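Local coordinates for protein (S)-ureidoglycine--glyoxylate transaminase (Bacillus subtilis, PDB 3ISL) that catalyses the pyridoxal-phosphate-dependent transfer of an amino group from (S)-ureidoglycine to glyoxylate, giving oxalurate and glycine in purine catabolism, at residues Thr176-Val184 with Glu289-His297. Numbering follows the deposited sequence.
Sequences TIGGCEVKV and ETRFERHRH
F292 lays one face of its ring against the backbone of C180 and E181, where helix 288-308 packs on the loop that follows strand 168-172, part of the mixed seven-stranded sheet of the cofactor-binding domain in this fold type I PLP-dependent aminotransferase of class V. E181 CA sits 3.9 Å from the ring centroid and 24° off its normal, which identifies a CH-pi contact. The E181 side chain crosses the F292 side chain at about a right angle, its methylene CG 3.6 Å from F292 CE2. F292 CD1 also lies 3.5 Å from G179 O, which approaches the ring obliquely. With CG anti to its carbonyl carbon (chi1 -51°), F292 extends from the helix to this part of the loop. A valine in place of F292 would probably leave a gap beside C180 and E181 and cost the E181 CA its aromatic partner.

H295, one helical turn on, puts a ring face against G179 CA in a second CH-pi interaction, the carbon standing 4.0 Å from the H295 centroid and only 5° off the ring normal. R291 NE donates to G178 O over 2.9 Å, in both the guanidinium and the carbonyl planes, though the N-H...O angle of 139° shows a bent bond. A water further links the segments, donating to G179 O and F292 O.

In the second shell, E286 forms salt bridges with R291 NH1 and R294 NH2, and probably offsets the close approach of these two like charges. R291 NH2 bonds to the carbonyl of C199, next to the cofactor-attachment residue K198. H295 NE2 is tied to G368 N, while H295 ND1 donates to R291 O at 2.9 Å, approaching from the opposite face of that carbonyl to H295 N.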
ATOM      1  N   THR A 176      -6.296 -12.362  13.378  1.00 23.36           N
ATOM      2  CA  THR A 176      -7.524 -12.698  14.136  1.00 23.81           C
ATOM      3  C   THR A 176      -8.689 -11.759  13.772  1.00 22.92           C
ATOM      4  O   THR A 176      -9.837 -12.158  13.842  1.00 24.08           O
ATOM      5  CB  THR A 176      -7.322 -12.670  15.661  1.00 21.87           C
ATOM      6  OG1 THR A 176      -6.778 -11.406  15.978  1.00 22.11           O
ATOM      7  CG2 THR A 176      -6.307 -13.740  16.062  1.00 24.20           C
ATOM      8  N   ILE A 177      -8.401 -10.526  13.351  1.00 22.15           N
ATOM      9  CA  ILE A 177      -9.528  -9.605  13.197  1.00 20.68           C
ATOM     10  C   ILE A 177     -10.526 -10.144  12.144  1.00 22.32           C
ATOM     11  O   ILE A 177     -10.115 -10.584  11.027  1.00 21.95           O
ATOM     12  CB  ILE A 177      -9.023  -8.182  12.764  1.00 21.88           C
ATOM     13  CG1 ILE A 177     -10.108  -7.067  13.003  1.00 18.47           C
ATOM     14  CG2 ILE A 177      -8.428  -8.180  11.254  1.00 18.64           C
ATOM     15  CD1 ILE A 177     -10.725  -7.019  14.466  1.00 16.34           C
ATOM     16  N   GLY A 178     -11.837 -10.091  12.470  1.00 21.12           N
ATOM     17  CA  GLY A 178     -12.915 -10.597  11.604  1.00 22.13           C
ATOM     18  C   GLY A 178     -13.101 -12.131  11.580  1.00 21.82           C
ATOM     19  O   GLY A 178     -13.990 -12.647  10.895  1.00 22.51           O
ATOM     20  N   GLY A 179     -12.295 -12.835  12.353  1.00 22.83           N
ATOM     21  CA  GLY A 179     -12.333 -14.312  12.397  1.00 22.05           C
ATOM     22  C   GLY A 179     -12.488 -14.868  13.805  1.00 22.14           C
ATOM     23  O   GLY A 179     -13.201 -15.856  14.011  1.00 21.91           O
ATOM     24  N   CYS A 180     -11.786 -14.242  14.743  1.00 23.47           N
ATOM     25  CA  CYS A 180     -11.802 -14.572  16.169  1.00 26.98           C
ATOM     26  C   CYS A 180     -12.135 -13.307  16.905  1.00 26.52           C
ATOM     27  O   CYS A 180     -11.791 -12.195  16.446  1.00 27.70           O
ATOM     28  CB  CYS A 180     -10.404 -15.033  16.702  1.00 25.28           C
ATOM     29  SG  CYS A 180      -9.550 -16.189  15.571  1.00 35.52           S
ATOM     30  N   GLU A 181     -12.660 -13.473  18.118  1.00 26.15           N
ATOM     31  CA  GLU A 181     -13.071 -12.326  18.906  1.00 27.01           C
ATOM     32  C   GLU A 181     -11.908 -11.387  19.043  1.00 25.00           C
ATOM     33  O   GLU A 181     -10.852 -11.813  19.437  1.00 23.81           O
ATOM     34  CB  GLU A 181     -13.439 -12.782  20.315  1.00 27.51           C
ATOM     35  CG  GLU A 181     -14.867 -12.736  20.578  1.00 33.75           C
ATOM     36  CD  GLU A 181     -15.111 -13.045  22.026  1.00 40.73           C
ATOM     37  OE1 GLU A 181     -14.134 -12.978  22.841  1.00 40.11           O
ATOM     38  OE2 GLU A 181     -16.267 -13.407  22.334  1.00 45.19           O
ATOM     39  N   VAL A 182     -12.105 -10.122  18.724  1.00 25.93           N
ATOM     40  CA  VAL A 182     -11.195  -9.091  19.231  1.00 26.75           C
ATOM     41  C   VAL A 182     -11.963  -7.969  19.904  1.00 26.56           C
ATOM     42  O   VAL A 182     -12.867  -7.421  19.334  1.00 26.12           O
ATOM     43  CB  VAL A 182      -9.954  -8.718  18.319  1.00 27.37           C
ATOM     44  CG1 VAL A 182      -9.833  -9.477  17.050  1.00 26.25           C
ATOM     45  CG2 VAL A 182      -9.464  -7.239  18.338  1.00 24.60           C
ATOM     46  N   LYS A 183     -11.645  -7.672  21.153  1.00 24.75           N
ATOM     47  CA  LYS A 183     -12.510  -6.735  21.826  1.00 25.35           C
ATOM     48  C   LYS A 183     -11.609  -5.636  22.342  1.00 24.76           C
ATOM     49  O   LYS A 183     -11.071  -5.747  23.437  1.00 24.08           O
ATOM     50  CB  LYS A 183     -13.322  -7.470  22.946  1.00 25.06           C
ATOM     51  CG  LYS A 183     -14.141  -8.695  22.480  1.00 24.14           C
ATOM     52  CD  LYS A 183     -14.705  -9.438  23.778  1.00 29.60           C
ATOM     53  CE  LYS A 183     -16.173  -9.913  23.633  1.00 33.89           C
ATOM     54  NZ  LYS A 183     -16.695 -10.601  24.997  1.00 40.03           N
ATOM     55  N   VAL A 184     -11.384  -4.595  21.547  1.00 26.18           N
ATOM     56  CA  VAL A 184     -10.434  -3.637  22.003  1.00 25.87           C
ATOM     57  C   VAL A 184     -10.811  -2.830  23.237  1.00 26.31           C
ATOM     58  O   VAL A 184      -9.925  -2.599  24.076  1.00 26.05           O
ATOM     59  CB  VAL A 184      -9.639  -2.781  20.907  1.00 27.54           C
ATOM     60  CG1 VAL A 184      -9.374  -3.501  19.539  1.00 22.86           C
ATOM     61  CG2 VAL A 184      -9.997  -1.296  20.888  1.00 26.55           C
ATOM     62  N   GLU A 289     -20.466 -12.127  15.989  1.00 19.39           N
ATOM     63  CA  GLU A 289     -20.606 -13.396  16.730  1.00 19.28           C
ATOM     64  C   GLU A 289     -20.976 -14.619  15.848  1.00 19.77           C
ATOM     65  O   GLU A 289     -20.334 -15.661  15.964  1.00 16.80           O
ATOM     66  CB  GLU A 289     -21.518 -13.248  17.960  1.00 20.61           C
ATOM     67  CG  GLU A 289     -20.721 -13.426  19.281  1.00 28.94           C
ATOM     68  CD  GLU A 289     -20.355 -12.142  19.929  1.00 38.00           C
ATOM     69  OE1 GLU A 289     -19.549 -11.408  19.360  1.00 42.59           O
ATOM     70  OE2 GLU A 289     -20.859 -11.852  21.050  1.00 45.73           O
ATOM     71  N   THR A 290     -21.937 -14.450  14.916  1.00 19.98           N
ATOM     72  CA  THR A 290     -22.237 -15.435  13.868  1.00 20.10           C
ATOM     73  C   THR A 290     -20.984 -15.773  13.073  1.00 19.41           C
ATOM     74  O   THR A 290     -20.635 -16.939  12.898  1.00 19.53           O
ATOM     75  CB  THR A 290     -23.341 -14.910  12.903  1.00 20.24           C
ATOM     76  OG1 THR A 290     -24.469 -14.572  13.674  1.00 23.07           O
ATOM     77  CG2 THR A 290     -23.796 -15.948  11.849  1.00 23.04           C
ATOM     78  N   ARG A 291     -20.283 -14.758  12.576  1.00 19.21           N
ATOM     79  CA  ARG A 291     -19.045 -15.028  11.885  1.00 18.44           C
ATOM     80  C   ARG A 291     -18.022 -15.784  12.717  1.00 17.19           C
ATOM     81  O   ARG A 291     -17.404 -16.696  12.189  1.00 18.13           O
ATOM     82  CB  ARG A 291     -18.439 -13.728  11.320  1.00 16.20           C
ATOM     83  CG  ARG A 291     -17.271 -13.932  10.473  1.00 16.03           C
ATOM     84  CD  ARG A 291     -17.040 -12.642   9.696  1.00 18.84           C
ATOM     85  NE  ARG A 291     -15.944 -12.649   8.725  1.00 16.18           N
ATOM     86  CZ  ARG A 291     -16.130 -12.617   7.386  1.00 17.67           C
ATOM     87  NH1 ARG A 291     -17.356 -12.639   6.883  1.00 16.46           N
ATOM     88  NH2 ARG A 291     -15.092 -12.535   6.558  1.00 14.53           N
ATOM     89  N   PHE A 292     -17.822 -15.437  13.988  1.00 18.05           N
ATOM     90  CA  PHE A 292     -16.839 -16.223  14.789  1.00 18.37           C
ATOM     91  C   PHE A 292     -17.262 -17.674  14.969  1.00 20.06           C
ATOM     92  O   PHE A 292     -16.415 -18.607  14.950  1.00 20.36           O
ATOM     93  CB  PHE A 292     -16.590 -15.636  16.193  1.00 18.31           C
ATOM     94  CG  PHE A 292     -16.238 -14.139  16.214  1.00 17.97           C
ATOM     95  CD1 PHE A 292     -15.510 -13.535  15.170  1.00 18.44           C
ATOM     96  CD2 PHE A 292     -16.628 -13.351  17.300  1.00 16.04           C
ATOM     97  CE1 PHE A 292     -15.204 -12.160  15.187  1.00 14.32           C
ATOM     98  CE2 PHE A 292     -16.316 -11.963  17.326  1.00 18.82           C
ATOM     99  CZ  PHE A 292     -15.574 -11.389  16.286  1.00 16.70           C
ATOM    100  N   GLU A 293     -18.566 -17.869  15.190  1.00 19.80           N
ATOM    101  CA  GLU A 293     -19.128 -19.223  15.327  1.00 21.51           C
ATOM    102  C   GLU A 293     -18.988 -20.008  13.989  1.00 19.87           C
ATOM    103  O   GLU A 293     -18.653 -21.204  13.980  1.00 19.37           O
ATOM    104  CB  GLU A 293     -20.607 -19.163  15.785  1.00 21.71           C
ATOM    105  CG  GLU A 293     -21.320 -20.498  15.581  1.00 28.48           C
ATOM    106  CD  GLU A 293     -20.746 -21.574  16.500  1.00 39.08           C
ATOM    107  OE1 GLU A 293     -20.745 -22.783  16.132  1.00 41.92           O
ATOM    108  OE2 GLU A 293     -20.285 -21.194  17.613  1.00 43.30           O
ATOM    109  N   ARG A 294     -19.181 -19.317  12.865  1.00 17.83           N
ATOM    110  CA  ARG A 294     -19.002 -19.953  11.566  1.00 18.08           C
ATOM    111  C   ARG A 294     -17.533 -20.413  11.349  1.00 17.39           C
ATOM    112  O   ARG A 294     -17.266 -21.436  10.746  1.00 16.71           O
ATOM    113  CB  ARG A 294     -19.466 -18.940  10.496  1.00 18.48           C
ATOM    114  CG  ARG A 294     -19.517 -19.451   9.035  1.00 20.39           C
ATOM    115  CD  ARG A 294     -18.296 -19.072   8.247  1.00 22.33           C
ATOM    116  NE  ARG A 294     -18.255 -17.628   7.958  1.00 16.48           N
ATOM    117  CZ  ARG A 294     -17.400 -17.036   7.137  1.00 19.35           C
ATOM    118  NH1 ARG A 294     -16.482 -17.756   6.546  1.00 14.00           N
ATOM    119  NH2 ARG A 294     -17.448 -15.685   6.984  1.00 10.86           N
ATOM    120  N   HIS A 295     -16.572 -19.618  11.820  1.00 16.95           N
ATOM    121  CA  HIS A 295     -15.152 -20.017  11.743  1.00 16.76           C
ATOM    122  C   HIS A 295     -14.920 -21.271  12.641  1.00 17.42           C
ATOM    123  O   HIS A 295     -14.254 -22.198  12.234  1.00 17.67           O
ATOM    124  CB  HIS A 295     -14.232 -18.847  12.102  1.00 14.85           C
ATOM    125  CG  HIS A 295     -14.059 -17.857  10.954  1.00 18.46           C
ATOM    126  ND1 HIS A 295     -15.068 -17.003  10.536  1.00 18.02           N
ATOM    127  CD2 HIS A 295     -13.009 -17.628  10.123  1.00 12.38           C
ATOM    128  CE1 HIS A 295     -14.638 -16.287   9.502  1.00 16.60           C
ATOM    129  NE2 HIS A 295     -13.406 -16.678   9.212  1.00 18.57           N
ATOM    130  N   ARG A 296     -15.462 -21.277  13.838  1.00 16.68           N
ATOM    131  CA  ARG A 296     -15.415 -22.499  14.657  1.00 18.32           C
ATOM    132  C   ARG A 296     -16.048 -23.743  14.039  1.00 17.84           C
ATOM    133  O   ARG A 296     -15.505 -24.900  14.119  1.00 17.56           O
ATOM    134  CB  ARG A 296     -16.061 -22.219  15.993  1.00 18.02           C
ATOM    135  CG  ARG A 296     -15.143 -21.296  16.857  1.00 22.03           C
ATOM    136  CD  ARG A 296     -15.586 -21.327  18.324  1.00 25.92           C
ATOM    137  NE  ARG A 296     -16.977 -20.867  18.479  1.00 29.42           N
ATOM    138  CZ  ARG A 296     -17.345 -19.577  18.591  1.00 31.90           C
ATOM    139  NH1 ARG A 296     -16.442 -18.573  18.557  1.00 29.99           N
ATOM    140  NH2 ARG A 296     -18.628 -19.288  18.748  1.00 30.56           N
ATOM    141  N   HIS A 297     -17.217 -23.557  13.439  1.00 17.72           N
ATOM    142  CA  HIS A 297     -17.884 -24.697  12.829  1.00 18.61           C
ATOM    143  C   HIS A 297     -16.936 -25.417  11.793  1.00 19.92           C
ATOM    144  O   HIS A 297     -16.716 -26.668  11.830  1.00 18.22           O
ATOM    145  CB  HIS A 297     -19.185 -24.176  12.180  1.00 19.65           C
ATOM    146  CG  HIS A 297     -19.998 -25.244  11.517  1.00 22.19           C
ATOM    147  ND1 HIS A 297     -20.553 -25.091  10.264  1.00 22.23           N
ATOM    148  CD2 HIS A 297     -20.369 -26.481  11.945  1.00 22.95           C
ATOM    149  CE1 HIS A 297     -21.224 -26.181   9.948  1.00 20.67           C
ATOM    150  NE2 HIS A 297     -21.091 -27.052  10.929  1.00 20.22           N
TER
HETATM  151  O   HOH W   1     -13.653 -18.038  15.527  1.00 24.41           O